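Long-range contact in Bm4233, isoform b (Brugia malayi, PDB 6ANY), which probably binds and transports sterols as a secreted venom allergen-like protein of the CAP superfamily, and is a vaccine candidate for lymphatic filariasis: residues A[79-84]-A[161-166]. Numbering follows the deposited sequence.
Sequences IGENVY and IAICHY
His165 and Glu81 form a non-hydrogen-bonded pair, and their side chains run alongside each other on one face of the sheet. The glutamate is fully extended, CG anti to the backbone N (chi1 179°), which lays CG against the rim of the imidazole and carries OE2 to 2.7 Å from His165 NE2. That bond is straight (164°), lies in the ring plane and enters on the anti lone pair of OE2; Ser71 also bonds OE2, while His70 holds OE1 and Ser58 takes His165 ND1, so both the carboxylate and the ring are fixed in rotation. Ile79 makes a CH-pi contact, its CG2 methyl over one face of the imidazole, 4.2 Å from the ring centroid.

On the reverse face Tyr166 lies along the neighbouring strand, ring edge against Gly80 O, and its OH accepts a bond from Asn82 ND2 at 3.0 Å. Amide and ring planes stand 70° apart; His134 O is a second acceptor for ND2, and helices 99-108 and 133-138 cover this side. Strand 80-87 is an edge strand of the sheet, antiparallel to 159-167, within the alpha-beta-alpha sandwich of the CAP domain, where helix 53-63 packs against the His165 face. Cys164, paired with Asn82, ties the inner strand to Cys148 by a disulfide.

Toward Tyr84 side-chain contact grows sparser and solvent comes closer, with Val83 and Tyr84 partly exposed. Val83 CG1 meets Ile163 CD1 at 3.8 Å, and Tyr84 turns its ring edge to Ala162, CD2 4.0 Å from CB, although their backbones still bond each other both ways, Ala162 N reaching Tyr84 O at 2.8 Å.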
# COMPACT_ATOMS: atom_id res chain seq x y z
N ILE A 79 -2.05 -4.90 12.11
CA ILE A 79 -1.15 -4.51 11.03
C ILE A 79 -1.50 -5.26 9.77
O ILE A 79 -1.57 -6.48 9.78
CB ILE A 79 0.34 -4.71 11.46
CG1 ILE A 79 0.76 -3.61 12.45
CG2 ILE A 79 1.31 -4.73 10.30
CD1 ILE A 79 1.44 -4.15 13.70
N GLY A 80 -1.64 -4.52 8.65
CA GLY A 80 -1.80 -5.12 7.34
C GLY A 80 -0.48 -5.58 6.75
O GLY A 80 0.55 -5.02 7.08
N GLU A 81 -0.52 -6.57 5.83
CA GLU A 81 0.73 -7.03 5.19
C GLU A 81 0.56 -7.37 3.74
O GLU A 81 -0.34 -8.06 3.41
CB GLU A 81 1.33 -8.22 5.96
CG GLU A 81 2.63 -8.79 5.36
CD GLU A 81 3.14 -9.95 6.17
OE1 GLU A 81 2.61 -11.08 5.98
OE2 GLU A 81 4.00 -9.74 7.06
N ASN A 82 1.44 -6.86 2.87
CA ASN A 82 1.47 -7.16 1.45
C ASN A 82 2.87 -7.75 1.15
O ASN A 82 3.87 -7.28 1.69
CB ASN A 82 1.24 -5.91 0.62
CG ASN A 82 -0.26 -5.54 0.42
OD1 ASN A 82 -1.14 -6.39 0.61
ND2 ASN A 82 -0.52 -4.33 -0.14
N VAL A 83 2.92 -8.77 0.30
CA VAL A 83 4.11 -9.55 -0.02
C VAL A 83 4.30 -9.58 -1.52
O VAL A 83 3.38 -9.81 -2.26
CB VAL A 83 3.95 -11.02 0.45
CG1 VAL A 83 5.17 -11.78 0.09
CG2 VAL A 83 3.64 -11.10 1.98
N TYR A 84 5.52 -9.28 -1.96
CA TYR A 84 5.87 -9.28 -3.39
C TYR A 84 7.21 -9.98 -3.58
O TYR A 84 8.09 -9.84 -2.78
CB TYR A 84 5.93 -7.85 -3.93
CG TYR A 84 6.67 -7.67 -5.26
CD1 TYR A 84 6.01 -7.76 -6.45
CD2 TYR A 84 8.04 -7.40 -5.30
CE1 TYR A 84 6.67 -7.61 -7.68
CE2 TYR A 84 8.72 -7.26 -6.50
CZ TYR A 84 8.05 -7.31 -7.68
OH TYR A 84 8.75 -7.18 -8.87
N ILE A 161 12.62 -10.10 -2.59
CA ILE A 161 11.38 -10.12 -1.81
C ILE A 161 11.13 -8.74 -1.24
O ILE A 161 11.99 -8.18 -0.58
CB ILE A 161 11.48 -11.15 -0.62
CG1 ILE A 161 11.71 -12.60 -1.09
CG2 ILE A 161 10.29 -11.06 0.34
CD1 ILE A 161 10.49 -13.45 -1.22
N ALA A 162 9.93 -8.24 -1.38
CA ALA A 162 9.58 -7.00 -0.75
C ALA A 162 8.34 -7.20 0.15
O ALA A 162 7.36 -7.77 -0.27
CB ALA A 162 9.31 -5.95 -1.79
N ILE A 163 8.41 -6.71 1.37
CA ILE A 163 7.33 -6.84 2.34
C ILE A 163 6.93 -5.44 2.83
O ILE A 163 7.75 -4.66 3.23
CB ILE A 163 7.76 -7.68 3.58
CG1 ILE A 163 8.44 -9.01 3.17
CG2 ILE A 163 6.57 -7.86 4.50
CD1 ILE A 163 7.60 -10.01 2.47
N CYS A 164 5.65 -5.14 2.76
CA CYS A 164 5.14 -3.87 3.27
C CYS A 164 4.12 -4.16 4.34
O CYS A 164 3.25 -5.04 4.15
CB CYS A 164 4.59 -2.99 2.15
SG CYS A 164 5.78 -2.16 1.09
N HIS A 165 4.24 -3.43 5.44
CA HIS A 165 3.29 -3.40 6.56
C HIS A 165 2.53 -2.08 6.67
O HIS A 165 3.08 -1.00 6.47
CB HIS A 165 4.01 -3.65 7.87
CG HIS A 165 4.40 -5.08 8.06
ND1 HIS A 165 5.14 -5.51 9.13
CD2 HIS A 165 4.11 -6.17 7.33
CE1 HIS A 165 5.29 -6.82 9.06
NE2 HIS A 165 4.65 -7.25 7.99
N TYR A 166 1.24 -2.19 6.99
CA TYR A 166 0.33 -1.03 6.97
C TYR A 166 -0.40 -0.94 8.27
O TYR A 166 -0.82 -1.95 8.81
CB TYR A 166 -0.70 -1.17 5.86
CG TYR A 166 -0.11 -1.49 4.48
CD1 TYR A 166 0.36 -2.74 4.18
CD2 TYR A 166 -0.04 -0.51 3.49
CE1 TYR A 166 0.90 -3.02 2.93
CE2 TYR A 166 0.49 -0.77 2.28
CZ TYR A 166 0.96 -2.02 1.99
OH TYR A 166 1.45 -2.17 0.71